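Local structure of 5'-Methylthioadenosine Nucleosidase (Arabidopsis thaliana, 2H8G) at residues V133-F138 with G152-A158; L56-W62 with L97-S102; A222-L226 with E236-L241. The protein is a nucleosidase of the phosphorylase superfamily, built as an alpha/beta subunit in a two-chain assembly, with adenine held in its ligand pocket. One frame throughout, in Å; residues are numbered along the deposited sequence.

Interaction 1 of 3, residues V133-F138 with G152-A158; sequences VSDVVF and GVGLRQA
Asp-135 and Gln-157 face each other as a non-hydrogen-bonded antiparallel pair, their side chains side by side and pointing the same way. From Asp-135, CB rests 3.3 Å from Arg-156 O and equally near the amide nitrogen of Gln-157. A chi1 of 51° sets CG between the backbone N and carbonyl carbon, close to Leu-155 CD1. At the tip, OD2 accepts Gln-157 NE2 through its anti lone pair at 3.2 Å, a bent bond between carboxylate and amide planes that stand nearly perpendicular. The other oxygen, OD1, forms a salt bridge with Arg-174; these contacts probably limit rotation of the carboxylate. Gln-157 reaches this position because its chain folds at chi2 (-71°).

Here the short strand 156-157, which follows helix 148-153, joins strand 130-138 of the large mixed sheet in the phosphorylase-superfamily fold; strand 171-177 pairs with 130-138 as well. Val-136 and Arg-156 form the hydrogen-bonded pair, with Val-136 N to Arg-156 O at 2.8 Å and a return bond from Arg-156 N to Val-136 O. Beyond it, Ala-158 N donates to Ser-134 O, and a water bridges that oxygen to Ala-158 O.

Towards the helix end, Val-137 CG1 meets Leu-155 CD1 at 3.6 Å while Val-137 CB lies 3.8 Å from Val-153 CG1. Gly-154 leaves the helix with positive phi, and Phe-138 N bonds to Val-153 O at 2.8 Å. The same carbonyl oxygen lies in the plane of the Phe-138 ring, at its edge, 3.6 Å from CD1.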
loop_
_atom_site.group_PDB
_atom_site.type_symbol
_atom_site.label_atom_id
_atom_site.label_comp_id
_atom_site.label_asym_id
_atom_site.label_seq_id
_atom_site.Cartn_x
_atom_site.Cartn_y
_atom_site.Cartn_z
ATOM N N VAL A 133 -8.169 16.901 -9.252
ATOM C CA VAL A 133 -7.819 17.028 -7.836
ATOM C C VAL A 133 -6.720 18.047 -7.532
ATOM O O VAL A 133 -5.709 18.097 -8.227
ATOM C CB VAL A 133 -7.393 15.650 -7.271
ATOM C CG1 VAL A 133 -6.876 15.796 -5.847
ATOM C CG2 VAL A 133 -8.575 14.693 -7.309
ATOM N N SER A 134 -6.923 18.843 -6.481
ATOM C CA SER A 134 -5.946 19.851 -6.060
ATOM C C SER A 134 -4.853 19.211 -5.201
ATOM O O SER A 134 -3.665 19.324 -5.502
ATOM C CB SER A 134 -6.641 20.969 -5.271
ATOM O OG SER A 134 -7.435 20.453 -4.217
ATOM N N ASP A 135 -5.264 18.561 -4.117
ATOM C CA ASP A 135 -4.335 17.857 -3.242
ATOM C C ASP A 135 -5.031 16.615 -2.718
ATOM O O ASP A 135 -6.243 16.460 -2.872
ATOM C CB ASP A 135 -3.836 18.739 -2.084
ATOM C CG ASP A 135 -4.954 19.405 -1.314
ATOM O OD1 ASP A 135 -6.086 18.886 -1.309
ATOM O OD2 ASP A 135 -4.683 20.452 -0.688
ATOM N N VAL A 136 -4.262 15.731 -2.098
ATOM C CA VAL A 136 -4.811 14.479 -1.614
ATOM C C VAL A 136 -4.302 14.114 -0.227
ATOM O O VAL A 136 -3.187 14.459 0.146
ATOM C CB VAL A 136 -4.466 13.351 -2.613
ATOM C CG1 VAL A 136 -2.950 13.166 -2.687
ATOM C CG2 VAL A 136 -5.170 12.071 -2.223
ATOM N N VAL A 137 -5.144 13.425 0.532
ATOM C CA VAL A 137 -4.815 12.988 1.881
ATOM C C VAL A 137 -5.416 11.610 2.133
ATOM O O VAL A 137 -6.231 11.132 1.337
ATOM C CB VAL A 137 -5.413 13.944 2.952
ATOM C CG1 VAL A 137 -4.813 15.329 2.815
ATOM C CG2 VAL A 137 -6.930 14.013 2.810
ATOM N N PHE A 138 -4.993 10.978 3.229
ATOM C CA PHE A 138 -5.547 9.686 3.664
ATOM C C PHE A 138 -6.436 10.003 4.865
ATOM O O PHE A 138 -6.097 10.879 5.661
ATOM C CB PHE A 138 -4.483 8.720 4.202
ATOM C CG PHE A 138 -3.579 8.123 3.163
ATOM C CD1 PHE A 138 -2.368 8.723 2.857
ATOM C CD2 PHE A 138 -3.908 6.922 2.542
ATOM C CE1 PHE A 138 -1.485 8.132 1.954
ATOM C CE2 PHE A 138 -3.035 6.324 1.637
ATOM C CZ PHE A 138 -1.822 6.926 1.344
ATOM N N GLY A 152 0.635 9.989 8.692
ATOM C CA GLY A 152 -0.507 9.171 8.324
ATOM C C GLY A 152 -1.425 9.894 7.355
ATOM O O GLY A 152 -1.926 9.292 6.404
ATOM N N VAL A 153 -1.664 11.182 7.590
ATOM C CA VAL A 153 -2.530 11.958 6.707
ATOM C C VAL A 153 -1.918 12.017 5.312
ATOM O O VAL A 153 -2.632 11.989 4.309
ATOM C CB VAL A 153 -2.762 13.379 7.274
ATOM C CG1 VAL A 153 -3.529 14.246 6.275
ATOM C CG2 VAL A 153 -3.553 13.269 8.560
ATOM N N GLY A 154 -0.594 12.111 5.254
ATOM C CA GLY A 154 0.101 12.121 3.976
ATOM C C GLY A 154 -0.341 13.126 2.931
ATOM O O GLY A 154 -0.543 12.779 1.760
ATOM N N LEU A 155 -0.477 14.380 3.338
ATOM C CA LEU A 155 -0.890 15.427 2.415
ATOM C C LEU A 155 0.100 15.577 1.266
ATOM O O LEU A 155 1.306 15.694 1.487
ATOM C CB LEU A 155 -1.003 16.767 3.150
ATOM C CG LEU A 155 -1.239 18.001 2.271
ATOM C CD1 LEU A 155 -2.620 17.935 1.643
ATOM C CD2 LEU A 155 -1.110 19.258 3.123
ATOM N N ARG A 156 -0.411 15.558 0.039
ATOM C CA ARG A 156 0.432 15.747 -1.137
ATOM C C ARG A 156 -0.343 16.554 -2.166
ATOM O O ARG A 156 -1.555 16.407 -2.297
ATOM C CB ARG A 156 0.880 14.398 -1.710
ATOM C CG ARG A 156 1.792 13.657 -0.738
ATOM C CD ARG A 156 2.701 12.652 -1.396
ATOM N NE ARG A 156 3.839 12.354 -0.526
ATOM C CZ ARG A 156 3.737 11.813 0.684
ATOM N NH1 ARG A 156 2.543 11.498 1.179
ATOM N NH2 ARG A 156 4.826 11.599 1.411
ATOM N N GLN A 157 0.351 17.435 -2.877
ATOM C CA GLN A 157 -0.303 18.273 -3.873
ATOM C C GLN A 157 -0.211 17.628 -5.245
ATOM O O GLN A 157 0.801 17.021 -5.585
ATOM C CB GLN A 157 0.367 19.651 -3.929
ATOM C CG GLN A 157 0.323 20.447 -2.632
ATOM C CD GLN A 157 -1.065 20.951 -2.290
ATOM O OE1 GLN A 157 -1.756 21.523 -3.133
ATOM N NE2 GLN A 157 -1.477 20.750 -1.042
ATOM N N ALA A 158 -1.277 17.748 -6.026
ATOM C CA ALA A 158 -1.274 17.208 -7.376
ATOM C C ALA A 158 -0.467 18.196 -8.217
ATOM O O ALA A 158 -0.294 19.352 -7.825
ATOM C CB ALA A 158 -2.705 17.099 -7.903
HETATM O O HOH W 1 -2.805 20.996 -7.694
#

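Interaction 2 of 3, residues L56-W62 with L97-S102; sequences LGKGLPW and LITFAS
Leu-56 and Trp-62, at the two ends of segment 56-62, approach helical segment 97-102, with Leu-56 CA 6.6 Å from Ser-102 CA and Trp-62 CA 7.5 Å from Ile-98 CA. This is loop-on-helix packing within the alpha/beta fold: the loop leading into strand 63-69 packs on part of helix 92-106 through apolar groups.

The indole of Trp-62 has the largest share, with Leu-56 close behind. Ile-98 CG2 sits over one face, 3.4 Å from the centroid of the five-membered ring and only 7° off its normal, a well-centred CH-pi contact. The isoleucine torsion explains the choice of branch: CG2 stands anti to the carbonyl carbon and meets the ring, whereas the CG1 arm, at chi1 66°, leads away from the loop. Leu-60 CD1 lies against the opposite indole face, offset toward the rim, so the ring is sandwiched between two methyl groups. Its six-membered part continues along the helix, with CZ2 3.7 Å from Leu-97 CB and CZ3 3.5 Å from Ala-101 CB.

The tryptophan also meets Phe-100 of the second subunit, and Phe-100 of this chain meets that subunit's Trp-62, so the contact forms part of the subunit interface. Leu-60 packs there on Leu-213 of the neighbouring chain.

Ala-101 CB is shared between the two ends of segment 56-62, for Leu-56 meets it with CD1, 3.4 Å away, and with CG and CD2. Ser-102 OG bonds back to Ile-98 O, which also accepts Ser-102 N from the other face of its carbonyl plane, and Leu-56 CD2 ends 3.7 Å from Ser-102 OG.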
loop_
_atom_site.group_PDB
_atom_site.type_symbol
_atom_site.label_atom_id
_atom_site.label_comp_id
_atom_site.label_asym_id
_atom_site.label_seq_id
_atom_site.Cartn_x
_atom_site.Cartn_y
_atom_site.Cartn_z
ATOM N N LEU A 56 5.753 -5.130 -17.820
ATOM C CA LEU A 56 6.072 -4.755 -16.451
ATOM C C LEU A 56 6.628 -5.881 -15.587
ATOM O O LEU A 56 7.778 -5.822 -15.149
ATOM C CB LEU A 56 4.834 -4.150 -15.784
ATOM C CG LEU A 56 5.069 -3.480 -14.430
ATOM C CD1 LEU A 56 6.247 -2.526 -14.534
ATOM C CD2 LEU A 56 3.811 -2.738 -14.001
ATOM N N GLY A 57 5.817 -6.904 -15.336
ATOM C CA GLY A 57 6.271 -8.008 -14.508
ATOM C C GLY A 57 6.143 -9.373 -15.157
ATOM O O GLY A 57 5.448 -9.536 -16.159
ATOM N N LYS A 58 6.821 -10.359 -14.577
ATOM C CA LYS A 58 6.790 -11.722 -15.090
ATOM C C LYS A 58 6.071 -12.643 -14.109
ATOM O O LYS A 58 6.681 -13.170 -13.179
ATOM C CB LYS A 58 8.217 -12.224 -15.331
ATOM C CG LYS A 58 8.308 -13.680 -15.770
ATOM C CD LYS A 58 9.735 -14.084 -16.124
ATOM C CE LYS A 58 10.179 -13.493 -17.458
ATOM N NZ LYS A 58 10.167 -12.004 -17.467
ATOM N N GLY A 59 4.770 -12.828 -14.320
ATOM C CA GLY A 59 3.993 -13.687 -13.444
ATOM C C GLY A 59 3.028 -12.922 -12.557
ATOM O O GLY A 59 2.593 -13.421 -11.519
ATOM N N LEU A 60 2.687 -11.706 -12.970
ATOM C CA LEU A 60 1.771 -10.867 -12.206
ATOM C C LEU A 60 0.440 -10.705 -12.936
ATOM O O LEU A 60 0.373 -10.830 -14.158
ATOM C CB LEU A 60 2.407 -9.496 -11.967
ATOM C CG LEU A 60 3.755 -9.535 -11.244
ATOM C CD1 LEU A 60 4.374 -8.146 -11.222
ATOM C CD2 LEU A 60 3.561 -10.066 -9.834
ATOM N N PRO A 61 -0.642 -10.430 -12.191
ATOM C CA PRO A 61 -1.968 -10.255 -12.789
ATOM C C PRO A 61 -2.166 -8.866 -13.387
ATOM O O PRO A 61 -3.200 -8.588 -13.995
ATOM C CB PRO A 61 -2.900 -10.507 -11.614
ATOM C CG PRO A 61 -2.134 -9.907 -10.481
ATOM C CD PRO A 61 -0.730 -10.419 -10.720
ATOM N N TRP A 62 -1.173 -8.001 -13.220
ATOM C CA TRP A 62 -1.270 -6.642 -13.736
ATOM C C TRP A 62 -1.470 -6.612 -15.245
ATOM O O TRP A 62 -0.857 -7.387 -15.983
ATOM C CB TRP A 62 -0.025 -5.839 -13.354
ATOM C CG TRP A 62 0.227 -5.818 -11.876
ATOM C CD1 TRP A 62 -0.665 -6.121 -10.888
ATOM C CD2 TRP A 62 1.448 -5.465 -11.219
ATOM N NE1 TRP A 62 -0.074 -5.981 -9.655
ATOM C CE2 TRP A 62 1.224 -5.579 -9.830
ATOM C CE3 TRP A 62 2.713 -5.062 -11.670
ATOM C CZ2 TRP A 62 2.218 -5.305 -8.883
ATOM C CZ3 TRP A 62 3.703 -4.789 -10.727
ATOM C CH2 TRP A 62 3.448 -4.914 -9.350
ATOM N N LEU A 97 1.789 -0.415 -5.781
ATOM C CA LEU A 97 2.695 -1.344 -6.455
ATOM C C LEU A 97 2.746 -1.137 -7.965
ATOM O O LEU A 97 3.832 -1.075 -8.547
ATOM C CB LEU A 97 2.304 -2.791 -6.150
ATOM C CG LEU A 97 2.443 -3.236 -4.695
ATOM C CD1 LEU A 97 1.757 -4.573 -4.504
ATOM C CD2 LEU A 97 3.915 -3.323 -4.326
ATOM N N ILE A 98 1.589 -1.021 -8.612
ATOM C CA ILE A 98 1.606 -0.830 -10.059
ATOM C C ILE A 98 2.132 0.548 -10.441
ATOM O O ILE A 98 2.720 0.719 -11.506
ATOM C CB ILE A 98 0.215 -1.067 -10.699
ATOM C CG1 ILE A 98 -0.791 -0.009 -10.244
ATOM C CG2 ILE A 98 -0.274 -2.460 -10.340
ATOM C CD1 ILE A 98 -2.154 -0.157 -10.897
ATOM N N THR A 99 1.937 1.536 -9.573
ATOM C CA THR A 99 2.449 2.870 -9.853
ATOM C C THR A 99 3.979 2.811 -9.789
ATOM O O THR A 99 4.669 3.337 -10.666
ATOM C CB THR A 99 1.940 3.905 -8.826
ATOM O OG1 THR A 99 0.514 3.977 -8.889
ATOM C CG2 THR A 99 2.521 5.278 -9.123
ATOM N N PHE A 100 4.496 2.149 -8.757
ATOM C CA PHE A 100 5.934 2.014 -8.577
ATOM C C PHE A 100 6.564 1.254 -9.743
ATOM O O PHE A 100 7.524 1.723 -10.352
ATOM C CB PHE A 100 6.232 1.272 -7.271
ATOM C CG PHE A 100 7.693 1.011 -7.040
ATOM C CD1 PHE A 100 8.544 2.035 -6.637
ATOM C CD2 PHE A 100 8.223 -0.258 -7.248
ATOM C CE1 PHE A 100 9.907 1.796 -6.445
ATOM C CE2 PHE A 100 9.581 -0.505 -7.059
ATOM C CZ PHE A 100 10.421 0.524 -6.658
ATOM N N ALA A 101 6.016 0.084 -10.058
ATOM C CA ALA A 101 6.558 -0.733 -11.142
ATOM C C ALA A 101 6.446 -0.052 -12.506
ATOM O O ALA A 101 7.369 -0.130 -13.322
ATOM C CB ALA A 101 5.860 -2.093 -11.166
ATOM N N SER A 102 5.322 0.616 -12.748
ATOM C CA SER A 102 5.095 1.314 -14.013
ATOM C C SER A 102 6.079 2.460 -14.207
ATOM O O SER A 102 6.563 2.691 -15.320
ATOM C CB SER A 102 3.662 1.851 -14.068
ATOM O OG SER A 102 2.736 0.782 -14.017
#

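Interaction 3 of 3, residues A222-L226 with E236-L241; sequences AVTDL and EFLQNL. With ADE (adenine), chain C.
Thr-224 and Phe-237 lie side by side and point the same way, with Thr-224 OG1 at the ring edge, 3.3 Å from Phe-237 CD1. One face of that ring is turned to adenine, whose N9 lies above it, offset toward the rim. Asp-225, from the next strand position, addresses the base with its carboxylate: adenine N6 donates almost straight (170°) to OD2 at 2.9 Å, and OD1 approaches N7 to 2.6 Å. Thr-224 OG1 is hydrogen-bonded to Cys-117 O and, at 2.8 Å, to this OD1, a bond between two pocket residues that probably helps hold the carboxylate against the base, which Lys-199 also binds.

Glu-236 and Asn-240, one helical turn apart, reach back to the strand backbone. The glutamate chain is extended beyond CG, and OE1 receives Leu-226 N at 3.0 Å from above the carboxylate plane. Asn-240 ND2 gives an equally long bond to Thr-224 O, which lies close to its amide plane.

The axes of segments 222-226 and 236-241 lie 139° apart where helix 233-259 packs on strand 217-226. That strand lies between parallel strand 110-119 and antiparallel strand 130-138, while Phe-237 and Leu-241 touch Thr-116 of strand 110-119.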
loop_
_atom_site.group_PDB
_atom_site.type_symbol
_atom_site.label_atom_id
_atom_site.label_comp_id
_atom_site.label_asym_id
_atom_site.label_seq_id
_atom_site.Cartn_x
_atom_site.Cartn_y
_atom_site.Cartn_z
ATOM N N ALA A 222 -14.187 10.771 -11.211
ATOM C CA ALA A 222 -15.584 10.886 -11.616
ATOM C C ALA A 222 -16.532 10.404 -10.519
ATOM O O ALA A 222 -16.450 9.261 -10.064
ATOM C CB ALA A 222 -15.803 10.094 -12.896
ATOM N N VAL A 223 -17.438 11.288 -10.110
ATOM C CA VAL A 223 -18.391 11.000 -9.038
ATOM C C VAL A 223 -19.513 10.042 -9.413
ATOM O O VAL A 223 -20.344 10.345 -10.271
ATOM C CB VAL A 223 -19.014 12.314 -8.505
ATOM C CG1 VAL A 223 -19.970 12.021 -7.354
ATOM C CG2 VAL A 223 -17.912 13.253 -8.035
ATOM N N THR A 224 -19.529 8.891 -8.750
ATOM C CA THR A 224 -20.554 7.872 -8.985
ATOM C C THR A 224 -21.607 7.839 -7.884
ATOM O O THR A 224 -22.689 7.286 -8.068
ATOM C CB THR A 224 -19.946 6.457 -9.073
ATOM O OG1 THR A 224 -19.060 6.239 -7.964
ATOM C CG2 THR A 224 -19.193 6.280 -10.378
ATOM N N ASP A 225 -21.293 8.428 -6.738
ATOM C CA ASP A 225 -22.229 8.413 -5.625
ATOM C C ASP A 225 -21.998 9.587 -4.692
ATOM O O ASP A 225 -20.890 10.125 -4.623
ATOM C CB ASP A 225 -22.093 7.102 -4.843
ATOM C CG ASP A 225 -20.666 6.827 -4.408
ATOM O OD1 ASP A 225 -19.837 6.473 -5.268
ATOM O OD2 ASP A 225 -20.368 6.970 -3.202
ATOM N N LEU A 226 -23.052 9.984 -3.985
ATOM C CA LEU A 226 -22.958 11.093 -3.040
ATOM C C LEU A 226 -22.936 10.527 -1.624
ATOM O O LEU A 226 -23.927 9.978 -1.136
ATOM C CB LEU A 226 -24.137 12.053 -3.232
ATOM C CG LEU A 226 -24.227 12.674 -4.630
ATOM C CD1 LEU A 226 -25.449 13.587 -4.705
ATOM C CD2 LEU A 226 -22.956 13.447 -4.945
ATOM N N GLU A 236 -25.535 2.885 -5.068
ATOM C CA GLU A 236 -25.445 4.006 -5.998
ATOM C C GLU A 236 -24.154 3.964 -6.815
ATOM O O GLU A 236 -24.148 4.286 -8.003
ATOM C CB GLU A 236 -25.558 5.340 -5.245
ATOM C CG GLU A 236 -25.463 6.554 -6.162
ATOM C CD GLU A 236 -25.910 7.849 -5.508
ATOM O OE1 GLU A 236 -25.433 8.169 -4.400
ATOM O OE2 GLU A 236 -26.739 8.559 -6.116
ATOM N N PHE A 237 -23.062 3.569 -6.172
ATOM C CA PHE A 237 -21.774 3.468 -6.846
ATOM C C PHE A 237 -21.874 2.544 -8.057
ATOM O O PHE A 237 -21.545 2.934 -9.177
ATOM C CB PHE A 237 -20.723 2.947 -5.853
ATOM C CG PHE A 237 -19.508 2.336 -6.495
ATOM C CD1 PHE A 237 -18.822 2.997 -7.509
ATOM C CD2 PHE A 237 -19.025 1.107 -6.048
ATOM C CE1 PHE A 237 -17.668 2.445 -8.065
ATOM C CE2 PHE A 237 -17.877 0.546 -6.595
ATOM C CZ PHE A 237 -17.196 1.219 -7.607
ATOM N N LEU A 238 -22.341 1.321 -7.827
ATOM C CA LEU A 238 -22.460 0.343 -8.902
ATOM C C LEU A 238 -23.537 0.708 -9.919
ATOM O O LEU A 238 -23.406 0.412 -11.106
ATOM C CB LEU A 238 -22.737 -1.041 -8.312
ATOM C CG LEU A 238 -21.665 -1.528 -7.328
ATOM C CD1 LEU A 238 -22.121 -2.818 -6.660
ATOM C CD2 LEU A 238 -20.342 -1.727 -8.060
ATOM N N GLN A 239 -24.598 1.355 -9.452
ATOM C CA GLN A 239 -25.696 1.762 -10.324
ATOM C C GLN A 239 -25.227 2.765 -11.377
ATOM O O GLN A 239 -25.673 2.732 -12.525
ATOM C CB GLN A 239 -26.814 2.394 -9.491
ATOM C CG GLN A 239 -28.045 2.806 -10.283
ATOM C CD GLN A 239 -28.964 3.717 -9.492
ATOM O OE1 GLN A 239 -29.260 3.459 -8.324
ATOM N NE2 GLN A 239 -29.426 4.790 -10.127
ATOM N N ASN A 240 -24.320 3.654 -10.981
ATOM C CA ASN A 240 -23.816 4.685 -11.885
ATOM C C ASN A 240 -22.454 4.387 -12.502
ATOM O O ASN A 240 -21.946 5.176 -13.300
ATOM C CB ASN A 240 -23.745 6.029 -11.153
ATOM C CG ASN A 240 -25.110 6.560 -10.777
ATOM O OD1 ASN A 240 -26.011 6.620 -11.611
ATOM N ND2 ASN A 240 -25.267 6.962 -9.520
ATOM N N LEU A 241 -21.869 3.254 -12.138
ATOM C CA LEU A 241 -20.556 2.870 -12.640
ATOM C C LEU A 241 -20.417 2.943 -14.159
ATOM O O LEU A 241 -19.534 3.623 -14.674
ATOM C CB LEU A 241 -20.209 1.455 -12.163
ATOM C CG LEU A 241 -18.842 0.908 -12.582
ATOM C CD1 LEU A 241 -17.727 1.771 -11.990
ATOM C CD2 LEU A 241 -18.710 -0.529 -12.105
HETATM N N9 ADE C . -15.494 4.804 -5.224
HETATM C C8 ADE C . -16.732 5.179 -5.616
HETATM N N7 ADE C . -17.497 5.673 -4.613
HETATM C C5 ADE C . -16.681 5.601 -3.516
HETATM C C6 ADE C . -16.840 5.955 -2.126
HETATM N N6 ADE C . -17.977 6.469 -1.672
HETATM N N1 ADE C . -15.747 5.731 -1.255
HETATM C C2 ADE C . -14.578 5.196 -1.741
HETATM N N3 ADE C . -14.340 4.830 -3.059
HETATM C C4 ADE C . -15.432 5.065 -3.876
HETATM O O HOH W 2 -26.814 9.390 -2.517
#

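Along the chain the contacts follow in series: interaction 2 closes first, then interaction 1, then interaction 3, all within the one phosphorylase-superfamily range. None touches another; their centres are 22 to 28 Å apart, and the nearest atoms of interactions 1 and 3 are about 8 Å apart. Those two share the mixed sheet, since strands 130-138 and 217-226 are neighbours in it. Interaction 1 adds a short strand to that sheet, while interaction 3 joins it to helix 233-259 at the adenine pocket. Helix 203-212 touches side chains of both interactions 1 and 2, and interaction 2 packs against the second subunit, whose Ile-145 meets Leu-238 of interaction 3.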